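Local coordinates for protein PA1221 (Pseudomonas aeruginosa, PDB 4DG9) that belongs to the AMP-binding enzymes of the ANL clan and carries a phosphopantetheine attachment region in the same chain, at residues A[40-45]-A[52-57]; A[168-173]-A[214-219]; A[253-258]-A[277-282]. All coordinates share one frame; numbering follows the deposited sequence.

How the contacts relate
All three contacts lie within the AMP-binding part of the chain, but they differ in depth. Contact 1 is the most peripheral, its centre about 27 Å from that of the chain. It joins a hairpin to the start of a helix, largely through backbone bonds and helix capping. Contact 2 is buried, its centre about 8 Å from that of the chain. It is a small polar meeting of a strand with a loop and helix start, linked by waters. Contact 3 is also buried. It pairs two parallel strands through backbone bonds and apolar side chains, with a salt bridge at its exposed end. Contacts 2 and 3 touch where A217 packs on W258, and both reach DG9.

Contact 1. Residues A[40-45]-A[52-57]; sequences HPHREA and SVDYRQ
R43 to A45 and V53 to Y55 meet at the open end of the beta hairpin of strands 44-48 and 51-54, where the second strand runs into helix 55-72. A45 N donates to V53 O at 2.9 Å. E44 and D54 form the antiparallel, non-hydrogen-bonded pair next to it. Before the strand, residues 40-43 make a type I turn that wraps round the helix start. From this turn R43 O accepts from Y55 N at 3.1 Å, and P41 O accepts from R56 N, also at 3.1 Å. D54 is the N-cap residue. Its CG sits between the backbone N and the carbonyl carbon (chi1 66°), which brings OD1 back to Q57 N at 3.0 Å. D54 N in turn donates to Q57 OE1 at 3.2 Å, which completes a capping box.

The Y55 ring packs against the 40-45 segment. A45 CB rests over one face, 3.8 Å from the ring centroid and 20° off the normal, a CH-pi contact. R43 O comes to the ring edge. The ring's OH is hydrogen-bonded to G230 O. P41 CB serves two flat groups. It lies over the centre of the H42 ring and over one face of the R56 guanidinium, 3.4 Å from R56 NH2. H42 CE1 meets that guanidinium at its edge, with the two planes 65° apart. E44 turns its OE1 to a salt bridge with R206.

The N-H groups of Y55, R56 and Q57, at the first turn of the helix, therefore each have an acceptor: two carbonyls of the preceding turn and the carboxylate of D54. The helix start is tied to the hairpin by polar bonds, with A45 packed on the Y55 ring beside them.

Contact 2. Residues A[168-173]-A[214-219]; sequences YINFSS and SFDAAT. With DG9 (5'-({[(2R,3R)-3-amino-2-{[2-({N-[(2R)-2-hydroxy-3,3-dimethyl-4-{[oxido(oxo)phosphonio]oxy}butanoyl]-beta-alanyl}amino)ethyl]sulfanyl}-4-methylpentyl]sulfonyl}amino)-5'-deoxyadenosine), chain B.
Y168 and N170, on strand 166-171, reach across to the 214-219 segment, which leads into helix 217-226 beside DG9. The Y168 ring projects with CG between the backbone N and the carbonyl carbon (chi1 70°). Its OH thereby arrives at T219 OG1, 2.9 Å away, at most a weak hydrogen bond. The two side chains cross at about a right angle. The same OH donates to a water at 2.8 Å, and this water donates to D216 OD1 at 2.9 Å.

D216 has the same first torsion, with chi1 63°. This sends its carboxylate toward DG9, where OD2 accepts from N2 at 2.8 Å. OD1 also accepts from T316 N, so both carboxylate oxygens are held. Through the water Y168 is linked to the carboxylate that binds DG9. N170 OD1 lies against D216 CB at 3.4 Å. On the other branch of this amide, ND2 donates to the carbonyl of I169 from above its plane. A second water links F171 N to S214 O. F215 CB packs on DG9 C3P at 3.8 Å, and its ring meets W482 edge-to-face.

Strand 166-171 pairs with strand 181-185 and also makes backbone bonds, through I169, with Y104 of strand 103-106. The rings of Y168 and Y104 meet as well, adding to this pairing. F171 packs on helix 113-123.

Contact 3. Residues A[253-258]-A[277-282]; sequences GADSAW and GLRQLL. With DG9 (5'-({[(2R,3R)-3-amino-2-{[2-({N-[(2R)-2-hydroxy-3,3-dimethyl-4-{[oxido(oxo)phosphonio]oxy}butanoyl]-beta-alanyl}amino)ethyl]sulfanyl}-4-methylpentyl]sulfonyl}amino)-5'-deoxyadenosine), chain B.
L278 and A257 fit together on one side of the paired strands. The CD2 branch of L278 fills the hollow beside A257, 4.3 Å from its CB and 3.7 Å from A254 O. L281 CD1 leans over the A257 carbonyl from the same face, 3.6 Å from its O. The small alanine is bordered by two leucine branches.

On the other face, the W258 indole and L282 cross at about a right angle. W258 CG is anti to the backbone N (chi1 161°), and L282 CB comes to the ring edge, 3.5 Å from CE3. The six-membered ring also touches DG9, with CZ2 3.7 Å from CG1.

These strands, 256-260 and 280-284, run parallel as a beta-alpha-beta unit joined through helix 261-270. A257 N bonds to Q280 O and L282 N to A257 O. D255 O accepts from both R279 N and Q280 N.

Q280 extends beside S256, and its NE2 donates to S256 OG at 3.2 Å, in the amide plane. Its OE1 is taken by A200 N. At the exposed end, D255 OD2 meets the R279 guanidinium edge in a salt bridge of two weak hydrogen bonds, from NE at 3.3 Å and NH2 at 3.4 Å.

Contact 1. Residues A[40-45]-A[52-57]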
loop_
_atom_site.group_PDB
_atom_site.type_symbol
_atom_site.label_atom_id
_atom_site.label_comp_id
_atom_site.label_asym_id
_atom_site.label_seq_id
_atom_site.Cartn_x
_atom_site.Cartn_y
_atom_site.Cartn_z
ATOM N N HIS A 40 24.019 17.400 -6.952
ATOM C CA HIS A 40 23.250 17.332 -8.185
ATOM C C HIS A 40 22.220 18.440 -8.307
ATOM O O HIS A 40 21.039 18.169 -8.512
ATOM C CB HIS A 40 22.511 15.995 -8.260
ATOM C CG HIS A 40 23.389 14.793 -8.097
ATOM N ND1 HIS A 40 24.364 14.452 -9.009
ATOM C CD2 HIS A 40 23.402 13.822 -7.153
ATOM C CE1 HIS A 40 24.945 13.329 -8.626
ATOM N NE2 HIS A 40 24.382 12.927 -7.501
ATOM N N PRO A 41 22.664 19.695 -8.249
ATOM C CA PRO A 41 21.683 20.779 -8.164
ATOM C C PRO A 41 20.729 20.793 -9.352
ATOM O O PRO A 41 19.561 21.148 -9.186
ATOM C CB PRO A 41 22.558 22.038 -8.163
ATOM C CG PRO A 41 23.924 21.560 -7.730
ATOM C CD PRO A 41 24.045 20.196 -8.320
ATOM N N HIS A 42 21.224 20.412 -10.527
ATOM C CA HIS A 42 20.445 20.505 -11.767
ATOM C C HIS A 42 19.768 19.236 -12.244
ATOM O O HIS A 42 19.153 19.235 -13.306
ATOM C CB HIS A 42 21.313 21.077 -12.882
ATOM C CG HIS A 42 22.092 22.275 -12.452
ATOM N ND1 HIS A 42 21.488 23.398 -11.922
ATOM C CD2 HIS A 42 23.425 22.507 -12.417
ATOM C CE1 HIS A 42 22.417 24.277 -11.598
ATOM N NE2 HIS A 42 23.601 23.763 -11.891
ATOM N N ARG A 43 19.886 18.153 -11.486
ATOM C CA ARG A 43 19.211 16.923 -11.866
ATOM C C ARG A 43 17.740 17.072 -11.530
ATOM O O ARG A 43 17.408 17.740 -10.548
ATOM C CB ARG A 43 19.782 15.731 -11.097
ATOM C CG ARG A 43 21.253 15.419 -11.380
ATOM C CD ARG A 43 21.578 13.970 -11.013
ATOM N NE ARG A 43 20.777 13.020 -11.784
ATOM C CZ ARG A 43 21.041 12.683 -13.039
ATOM N NH1 ARG A 43 22.093 13.212 -13.646
ATOM N NH2 ARG A 43 20.276 11.811 -13.680
ATOM N N GLU A 44 16.864 16.461 -12.333
ATOM C CA GLU A 44 15.449 16.446 -12.010
ATOM C C GLU A 44 15.245 15.687 -10.704
ATOM O O GLU A 44 15.603 14.509 -10.598
ATOM C CB GLU A 44 14.644 15.747 -13.107
ATOM C CG GLU A 44 14.435 16.546 -14.376
ATOM C CD GLU A 44 13.536 15.829 -15.387
ATOM O OE1 GLU A 44 14.058 15.014 -16.183
ATOM O OE2 GLU A 44 12.308 16.078 -15.394
ATOM N N ALA A 45 14.680 16.373 -9.713
ATOM C CA ALA A 45 14.198 15.738 -8.488
ATOM C C ALA A 45 12.766 15.235 -8.640
ATOM O O ALA A 45 12.398 14.194 -8.096
ATOM C CB ALA A 45 14.316 16.690 -7.299
ATOM N N SER A 52 9.354 19.790 -14.531
ATOM C CA SER A 52 10.188 19.234 -13.480
ATOM C C SER A 52 10.606 20.279 -12.459
ATOM O O SER A 52 10.428 21.468 -12.661
ATOM C CB SER A 52 11.414 18.505 -14.054
ATOM O OG SER A 52 12.194 19.355 -14.857
ATOM N N VAL A 53 11.100 19.802 -11.327
ATOM C CA VAL A 53 11.707 20.647 -10.320
ATOM C C VAL A 53 13.081 20.042 -10.105
ATOM O O VAL A 53 13.200 18.824 -9.949
ATOM C CB VAL A 53 10.914 20.546 -9.008
ATOM C CG1 VAL A 53 11.598 21.339 -7.886
ATOM C CG2 VAL A 53 9.472 20.978 -9.222
ATOM N N ASP A 54 14.135 20.846 -10.123
ATOM C CA ASP A 54 15.433 20.232 -9.871
ATOM C C ASP A 54 15.782 20.214 -8.388
ATOM O O ASP A 54 15.040 20.772 -7.572
ATOM C CB ASP A 54 16.557 20.794 -10.770
ATOM C CG ASP A 54 16.893 22.266 -10.511
ATOM O OD1 ASP A 54 16.861 22.742 -9.350
ATOM O OD2 ASP A 54 17.256 22.942 -11.501
ATOM N N TYR A 55 16.903 19.577 -8.041
ATOM C CA TYR A 55 17.283 19.415 -6.634
ATOM C C TYR A 55 17.441 20.741 -5.885
ATOM O O TYR A 55 16.884 20.908 -4.813
ATOM C CB TYR A 55 18.534 18.549 -6.495
ATOM C CG TYR A 55 18.211 17.076 -6.447
ATOM C CD1 TYR A 55 17.918 16.390 -7.602
ATOM C CD2 TYR A 55 18.169 16.376 -5.237
ATOM C CE1 TYR A 55 17.608 15.047 -7.574
ATOM C CE2 TYR A 55 17.854 15.023 -5.206
ATOM C CZ TYR A 55 17.579 14.376 -6.392
ATOM O OH TYR A 55 17.249 13.058 -6.423
ATOM N N ARG A 56 18.196 21.676 -6.451
ATOM C CA ARG A 56 18.352 23.005 -5.865
ATOM C C ARG A 56 16.998 23.688 -5.588
ATOM O O ARG A 56 16.784 24.237 -4.503
ATOM C CB ARG A 56 19.225 23.884 -6.770
ATOM C CG ARG A 56 19.616 25.221 -6.164
ATOM C CD ARG A 56 20.092 26.223 -7.220
ATOM N NE ARG A 56 21.344 25.834 -7.875
ATOM C CZ ARG A 56 22.489 25.572 -7.239
ATOM N NH1 ARG A 56 22.552 25.642 -5.913
ATOM N NH2 ARG A 56 23.571 25.229 -7.931
ATOM N N GLN A 57 16.086 23.633 -6.560
ATOM C CA GLN A 57 14.743 24.197 -6.409
ATOM C C GLN A 57 13.940 23.461 -5.338
ATOM O O GLN A 57 13.297 24.084 -4.475
ATOM C CB GLN A 57 13.993 24.182 -7.746
ATOM C CG GLN A 57 14.782 24.842 -8.876
ATOM C CD GLN A 57 14.034 24.926 -10.205
ATOM O OE1 GLN A 57 13.550 23.923 -10.749
ATOM N NE2 GLN A 57 13.956 26.138 -10.743
#

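Contact 2. Residues A[168-173]-A[214-219]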
loop_
_atom_site.group_PDB
_atom_site.type_symbol
_atom_site.label_atom_id
_atom_site.label_comp_id
_atom_site.label_asym_id
_atom_site.label_seq_id
_atom_site.Cartn_x
_atom_site.Cartn_y
_atom_site.Cartn_z
ATOM N N TYR A 168 8.078 9.479 9.981
ATOM C CA TYR A 168 6.673 9.378 9.605
ATOM C C TYR A 168 5.886 8.344 10.407
ATOM O O TYR A 168 6.458 7.498 11.090
ATOM C CB TYR A 168 6.507 9.130 8.096
ATOM C CG TYR A 168 6.952 7.761 7.617
ATOM C CD1 TYR A 168 6.121 6.650 7.731
ATOM C CD2 TYR A 168 8.194 7.584 7.038
ATOM C CE1 TYR A 168 6.526 5.404 7.293
ATOM C CE2 TYR A 168 8.610 6.339 6.594
ATOM C CZ TYR A 168 7.777 5.255 6.722
ATOM O OH TYR A 168 8.210 4.025 6.280
ATOM N N ILE A 169 4.566 8.426 10.299
ATOM C CA ILE A 169 3.666 7.519 10.989
ATOM C C ILE A 169 2.860 6.704 9.992
ATOM O O ILE A 169 2.326 7.261 9.036
ATOM C CB ILE A 169 2.640 8.320 11.806
ATOM C CG1 ILE A 169 3.338 9.258 12.807
ATOM C CG2 ILE A 169 1.618 7.396 12.442
ATOM C CD1 ILE A 169 4.112 8.579 13.907
ATOM N N ASN A 170 2.785 5.391 10.198
ATOM C CA ASN A 170 1.770 4.575 9.532
ATOM C C ASN A 170 0.975 3.863 10.599
ATOM O O ASN A 170 1.484 3.584 11.677
ATOM C CB ASN A 170 2.364 3.508 8.608
ATOM C CG ASN A 170 2.968 4.081 7.333
ATOM O OD1 ASN A 170 3.643 3.366 6.593
ATOM N ND2 ASN A 170 2.754 5.369 7.085
ATOM N N PHE A 171 -0.268 3.534 10.292
ATOM C CA PHE A 171 -1.126 2.908 11.282
ATOM C C PHE A 171 -1.318 1.404 11.139
ATOM O O PHE A 171 -1.356 0.863 10.042
ATOM C CB PHE A 171 -2.467 3.627 11.348
ATOM C CG PHE A 171 -2.427 4.867 12.175
ATOM C CD1 PHE A 171 -2.108 6.088 11.603
ATOM C CD2 PHE A 171 -2.669 4.809 13.547
ATOM C CE1 PHE A 171 -2.056 7.246 12.383
ATOM C CE2 PHE A 171 -2.617 5.957 14.325
ATOM C CZ PHE A 171 -2.315 7.176 13.745
ATOM N N SER A 172 -1.450 0.743 12.280
ATOM C CA SER A 172 -1.812 -0.662 12.335
ATOM C C SER A 172 -3.193 -0.756 11.696
ATOM O O SER A 172 -3.865 0.263 11.498
ATOM C CB SER A 172 -1.889 -1.147 13.795
ATOM O OG SER A 172 -2.999 -0.573 14.497
ATOM N N SER A 173 -3.593 -1.973 11.349
ATOM C CA SER A 173 -4.860 -2.235 10.672
ATOM C C SER A 173 -6.004 -1.388 11.231
ATOM O O SER A 173 -6.575 -0.552 10.513
ATOM C CB SER A 173 -5.205 -3.719 10.815
ATOM O OG SER A 173 -6.550 -3.963 10.461
ATOM N N SER A 214 -0.463 6.742 2.940
ATOM C CA SER A 214 -0.809 6.177 4.246
ATOM C C SER A 214 0.069 4.961 4.602
ATOM O O SER A 214 0.242 4.632 5.773
ATOM C CB SER A 214 -2.273 5.776 4.296
ATOM O OG SER A 214 -3.103 6.912 4.182
ATOM N N PHE A 215 0.635 4.298 3.600
ATOM C CA PHE A 215 1.414 3.094 3.869
ATOM C C PHE A 215 2.826 3.180 3.298
ATOM O O PHE A 215 3.208 4.212 2.749
ATOM C CB PHE A 215 0.632 1.857 3.428
ATOM C CG PHE A 215 -0.815 1.909 3.847
ATOM C CD1 PHE A 215 -1.187 1.564 5.139
ATOM C CD2 PHE A 215 -1.794 2.365 2.973
ATOM C CE1 PHE A 215 -2.506 1.633 5.535
ATOM C CE2 PHE A 215 -3.118 2.441 3.367
ATOM C CZ PHE A 215 -3.472 2.073 4.647
ATOM N N ASP A 216 3.611 2.121 3.473
ATOM C CA ASP A 216 5.063 2.258 3.358
ATOM C C ASP A 216 5.748 1.887 2.032
ATOM O O ASP A 216 6.979 1.882 1.966
ATOM C CB ASP A 216 5.793 1.629 4.560
ATOM C CG ASP A 216 5.577 0.134 4.666
ATOM O OD1 ASP A 216 6.175 -0.493 5.568
ATOM O OD2 ASP A 216 4.798 -0.412 3.857
ATOM N N ALA A 217 4.995 1.549 0.992
ATOM C CA ALA A 217 5.657 1.391 -0.302
ATOM C C ALA A 217 6.037 2.790 -0.846
ATOM O O ALA A 217 7.084 2.991 -1.516
ATOM C CB ALA A 217 4.787 0.630 -1.260
ATOM N N ALA A 218 5.197 3.766 -0.510
ATOM C CA ALA A 218 5.444 5.147 -0.893
ATOM C C ALA A 218 6.853 5.561 -0.457
ATOM O O ALA A 218 7.547 6.265 -1.187
ATOM C CB ALA A 218 4.389 6.059 -0.285
ATOM N N THR A 219 7.267 5.100 0.723
ATOM C CA THR A 219 8.598 5.380 1.265
ATOM C C THR A 219 9.697 5.065 0.263
ATOM O O THR A 219 10.606 5.872 0.024
ATOM C CB THR A 219 8.883 4.527 2.509
ATOM O OG1 THR A 219 7.897 4.793 3.512
ATOM C CG2 THR A 219 10.276 4.844 3.066
HETATM C C DG9 B . 3.597 -3.264 3.301
HETATM N N DG9 B . 2.094 -5.971 4.953
HETATM S S DG9 B . 2.116 -4.439 5.391
HETATM C C1 DG9 B . 3.475 -3.716 4.766
HETATM N N1 DG9 B . 5.142 -12.243 -0.150
HETATM O O1 DG9 B . 4.004 -9.428 7.162
HETATM C C2 DG9 B . 4.226 -12.745 0.695
HETATM N N2 DG9 B . 6.024 -2.890 3.435
HETATM O O2 DG9 B . 2.280 -11.105 5.853
HETATM C C3 DG9 B . 3.175 -6.805 5.441
HETATM N N3 DG9 B . 3.674 -12.014 1.674
HETATM O O3 DG9 B . -8.408 -1.668 -4.013
HETATM C C4 DG9 B . 4.025 -10.713 1.834
HETATM C C5 DG9 B . 4.966 -10.163 0.981
HETATM C C6 DG9 B . 5.526 -10.955 -0.028
HETATM N N6 DG9 B . 6.451 -10.463 -0.889
HETATM N N7 DG9 B . 5.132 -8.880 1.371
HETATM C C8 DG9 B . 4.322 -8.639 2.430
HETATM N N9 DG9 B . 3.645 -9.757 2.704
HETATM C CA DG9 B . 4.974 -3.776 2.841
HETATM C CB DG9 B . 5.232 -3.936 1.342
HETATM C "C1'" DG9 B . 2.652 -9.914 3.798
HETATM S S1P DG9 B . 2.252 -3.682 2.223
HETATM C "C2'" DG9 B . 3.306 -10.486 5.051
HETATM P P2A DG9 B . -8.706 -0.486 -4.932
HETATM C C2P DG9 B . 2.237 -2.359 1.047
HETATM O O2P DG9 B . 0.882 -3.792 5.070
HETATM C "C3'" DG9 B . 3.845 -9.251 5.745
HETATM C C3P DG9 B . 1.271 -1.226 1.385
HETATM O O3P DG9 B . 2.318 -4.429 6.809
HETATM C "C4'" DG9 B . 2.737 -8.256 5.436
HETATM O "O4'" DG9 B . 2.189 -8.615 4.157
HETATM O O4A DG9 B . -9.492 0.684 -4.376
HETATM N N4P DG9 B . -0.006 -1.418 0.728
HETATM C C5P DG9 B . -0.486 -0.604 -0.208
HETATM O O5P DG9 B . 0.119 0.356 -0.656
HETATM O O6A DG9 B . -7.323 0.103 -5.522
HETATM C C6P DG9 B . -1.867 -0.932 -0.716
HETATM C C7P DG9 B . -1.770 -1.312 -2.187
HETATM N N8P DG9 B . -3.067 -1.367 -2.830
HETATM C C9P DG9 B . -3.630 -0.281 -3.353
HETATM O O9P DG9 B . -3.091 0.810 -3.339
HETATM C CAP DG9 B . -4.989 -0.446 -3.979
HETATM O OAP DG9 B . -5.500 -1.748 -3.707
HETATM C CBP DG9 B . -4.967 -0.223 -5.492
HETATM C CCP DG9 B . -6.292 -0.698 -6.087
HETATM C CDP DG9 B . -4.823 1.275 -5.700
HETATM C CEP DG9 B . -3.799 -0.938 -6.157
HETATM C CG1 DG9 B . 5.707 -2.657 0.664
HETATM C CG2 DG9 B . 6.273 -5.033 1.136
HETATM O O HOH W 1 7.118 1.705 7.278
HETATM O O HOH W 2 -1.699 5.179 7.988
#

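Contact 3. Residues A[253-258]-A[277-282]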
loop_
_atom_site.group_PDB
_atom_site.type_symbol
_atom_site.label_atom_id
_atom_site.label_comp_id
_atom_site.label_asym_id
_atom_site.label_seq_id
_atom_site.Cartn_x
_atom_site.Cartn_y
_atom_site.Cartn_z
ATOM N N GLY A 253 9.426 9.198 -18.642
ATOM C CA GLY A 253 10.636 8.404 -18.500
ATOM C C GLY A 253 10.790 7.585 -17.224
ATOM O O GLY A 253 11.922 7.278 -16.846
ATOM N N ALA A 254 9.685 7.216 -16.565
ATOM C CA ALA A 254 9.785 6.344 -15.386
ATOM C C ALA A 254 10.458 5.037 -15.770
ATOM O O ALA A 254 9.987 4.347 -16.666
ATOM C CB ALA A 254 8.406 6.056 -14.837
ATOM N N ASP A 255 11.585 4.714 -15.146
ATOM C CA ASP A 255 12.231 3.412 -15.380
ATOM C C ASP A 255 12.136 2.389 -14.232
ATOM O O ASP A 255 12.598 1.248 -14.353
ATOM C CB ASP A 255 13.685 3.608 -15.802
ATOM C CG ASP A 255 14.529 4.199 -14.702
ATOM O OD1 ASP A 255 14.148 4.073 -13.516
ATOM O OD2 ASP A 255 15.586 4.777 -15.029
ATOM N N SER A 256 11.567 2.813 -13.111
ATOM C CA SER A 256 11.620 2.034 -11.889
ATOM C C SER A 256 10.292 2.178 -11.184
ATOM O O SER A 256 9.755 3.283 -11.089
ATOM C CB SER A 256 12.743 2.551 -10.978
ATOM O OG SER A 256 14.015 2.425 -11.594
ATOM N N ALA A 257 9.757 1.076 -10.674
ATOM C CA ALA A 257 8.430 1.144 -10.074
ATOM C C ALA A 257 8.173 0.060 -9.034
ATOM O O ALA A 257 8.808 -0.993 -9.054
ATOM C CB ALA A 257 7.371 1.085 -11.169
ATOM N N TRP A 258 7.240 0.335 -8.127
ATOM C CA TRP A 258 6.688 -0.672 -7.223
ATOM C C TRP A 258 5.221 -0.869 -7.579
ATOM O O TRP A 258 4.532 0.084 -7.895
ATOM C CB TRP A 258 6.802 -0.232 -5.762
ATOM C CG TRP A 258 5.874 -0.993 -4.877
ATOM C CD1 TRP A 258 4.583 -0.656 -4.553
ATOM C CD2 TRP A 258 6.140 -2.239 -4.221
ATOM N NE1 TRP A 258 4.042 -1.614 -3.738
ATOM C CE2 TRP A 258 4.971 -2.601 -3.525
ATOM C CE3 TRP A 258 7.246 -3.089 -4.165
ATOM C CZ2 TRP A 258 4.881 -3.778 -2.770
ATOM C CZ3 TRP A 258 7.156 -4.257 -3.415
ATOM C CH2 TRP A 258 5.978 -4.587 -2.727
ATOM N N GLY A 277 9.668 -0.684 -21.062
ATOM C CA GLY A 277 10.349 0.563 -20.761
ATOM C C GLY A 277 10.884 0.638 -19.341
ATOM O O GLY A 277 11.746 1.465 -19.049
ATOM N N LEU A 278 10.358 -0.207 -18.456
ATOM C CA LEU A 278 10.834 -0.258 -17.081
ATOM C C LEU A 278 12.135 -1.057 -17.066
ATOM O O LEU A 278 12.214 -2.101 -17.705
ATOM C CB LEU A 278 9.785 -0.912 -16.156
ATOM C CG LEU A 278 8.446 -0.191 -15.876
ATOM C CD1 LEU A 278 7.483 -1.031 -15.026
ATOM C CD2 LEU A 278 8.621 1.188 -15.236
ATOM N N ARG A 279 13.169 -0.541 -16.406
ATOM C CA ARG A 279 14.365 -1.332 -16.114
ATOM C C ARG A 279 14.172 -2.146 -14.838
ATOM O O ARG A 279 14.619 -3.290 -14.732
ATOM C CB ARG A 279 15.621 -0.458 -15.985
ATOM C CG ARG A 279 15.899 0.454 -17.169
ATOM C CD ARG A 279 17.257 1.154 -17.043
ATOM N NE ARG A 279 17.346 2.061 -15.893
ATOM C CZ ARG A 279 18.020 1.809 -14.769
ATOM N NH1 ARG A 279 18.673 0.661 -14.630
ATOM N NH2 ARG A 279 18.040 2.706 -13.783
ATOM N N GLN A 280 13.519 -1.538 -13.859
ATOM C CA GLN A 280 13.398 -2.155 -12.549
ATOM C C GLN A 280 11.967 -2.139 -12.036
ATOM O O GLN A 280 11.302 -1.091 -11.979
ATOM C CB GLN A 280 14.294 -1.441 -11.542
ATOM C CG GLN A 280 15.740 -1.393 -11.929
ATOM C CD GLN A 280 16.602 -0.784 -10.850
ATOM O OE1 GLN A 280 17.521 -1.426 -10.347
ATOM N NE2 GLN A 280 16.317 0.462 -10.491
ATOM N N LEU A 281 11.511 -3.310 -11.618
ATOM C CA LEU A 281 10.166 -3.435 -11.101
ATOM C C LEU A 281 10.189 -4.268 -9.829
ATOM O O LEU A 281 10.785 -5.348 -9.788
ATOM C CB LEU A 281 9.248 -4.055 -12.154
ATOM C CG LEU A 281 7.873 -4.536 -11.701
ATOM C CD1 LEU A 281 7.116 -3.385 -11.094
ATOM C CD2 LEU A 281 7.107 -5.109 -12.872
ATOM N N LEU A 282 9.563 -3.744 -8.780
ATOM C CA LEU A 282 9.387 -4.493 -7.548
ATOM C C LEU A 282 7.908 -4.728 -7.341
ATOM O O LEU A 282 7.055 -3.878 -7.674
ATOM C CB LEU A 282 9.965 -3.753 -6.339
ATOM C CG LEU A 282 11.417 -3.277 -6.416
ATOM C CD1 LEU A 282 11.470 -1.900 -7.058
ATOM C CD2 LEU A 282 12.062 -3.232 -5.052
HETATM C C DG9 B . 3.597 -3.264 3.301
HETATM N N DG9 B . 2.094 -5.971 4.953
HETATM S S DG9 B . 2.116 -4.439 5.391
HETATM C C1 DG9 B . 3.475 -3.716 4.766
HETATM N N1 DG9 B . 5.142 -12.243 -0.150
HETATM O O1 DG9 B . 4.004 -9.428 7.162
HETATM C C2 DG9 B . 4.226 -12.745 0.695
HETATM N N2 DG9 B . 6.024 -2.890 3.435
HETATM O O2 DG9 B . 2.280 -11.105 5.853
HETATM C C3 DG9 B . 3.175 -6.805 5.441
HETATM N N3 DG9 B . 3.674 -12.014 1.674
HETATM O O3 DG9 B . -8.408 -1.668 -4.013
HETATM C C4 DG9 B . 4.025 -10.713 1.834
HETATM C C5 DG9 B . 4.966 -10.163 0.981
HETATM C C6 DG9 B . 5.526 -10.955 -0.028
HETATM N N6 DG9 B . 6.451 -10.463 -0.889
HETATM N N7 DG9 B . 5.132 -8.880 1.371
HETATM C C8 DG9 B . 4.322 -8.639 2.430
HETATM N N9 DG9 B . 3.645 -9.757 2.704
HETATM C CA DG9 B . 4.974 -3.776 2.841
HETATM C CB DG9 B . 5.232 -3.936 1.342
HETATM C "C1'" DG9 B . 2.652 -9.914 3.798
HETATM S S1P DG9 B . 2.252 -3.682 2.223
HETATM C "C2'" DG9 B . 3.306 -10.486 5.051
HETATM P P2A DG9 B . -8.706 -0.486 -4.932
HETATM C C2P DG9 B . 2.237 -2.359 1.047
HETATM O O2P DG9 B . 0.882 -3.792 5.070
HETATM C "C3'" DG9 B . 3.845 -9.251 5.745
HETATM C C3P DG9 B . 1.271 -1.226 1.385
HETATM O O3P DG9 B . 2.318 -4.429 6.809
HETATM C "C4'" DG9 B . 2.737 -8.256 5.436
HETATM O "O4'" DG9 B . 2.189 -8.615 4.157
HETATM O O4A DG9 B . -9.492 0.684 -4.376
HETATM N N4P DG9 B . -0.006 -1.418 0.728
HETATM C C5P DG9 B . -0.486 -0.604 -0.208
HETATM O O5P DG9 B . 0.119 0.356 -0.656
HETATM O O6A DG9 B . -7.323 0.103 -5.522
HETATM C C6P DG9 B . -1.867 -0.932 -0.716
HETATM C C7P DG9 B . -1.770 -1.312 -2.187
HETATM N N8P DG9 B . -3.067 -1.367 -2.830
HETATM C C9P DG9 B . -3.630 -0.281 -3.353
HETATM O O9P DG9 B . -3.091 0.810 -3.339
HETATM C CAP DG9 B . -4.989 -0.446 -3.979
HETATM O OAP DG9 B . -5.500 -1.748 -3.707
HETATM C CBP DG9 B . -4.967 -0.223 -5.492
HETATM C CCP DG9 B . -6.292 -0.698 -6.087
HETATM C CDP DG9 B . -4.823 1.275 -5.700
HETATM C CEP DG9 B . -3.799 -0.938 -6.157
HETATM C CG1 DG9 B . 5.707 -2.657 0.664
HETATM C CG2 DG9 B . 6.273 -5.033 1.136
#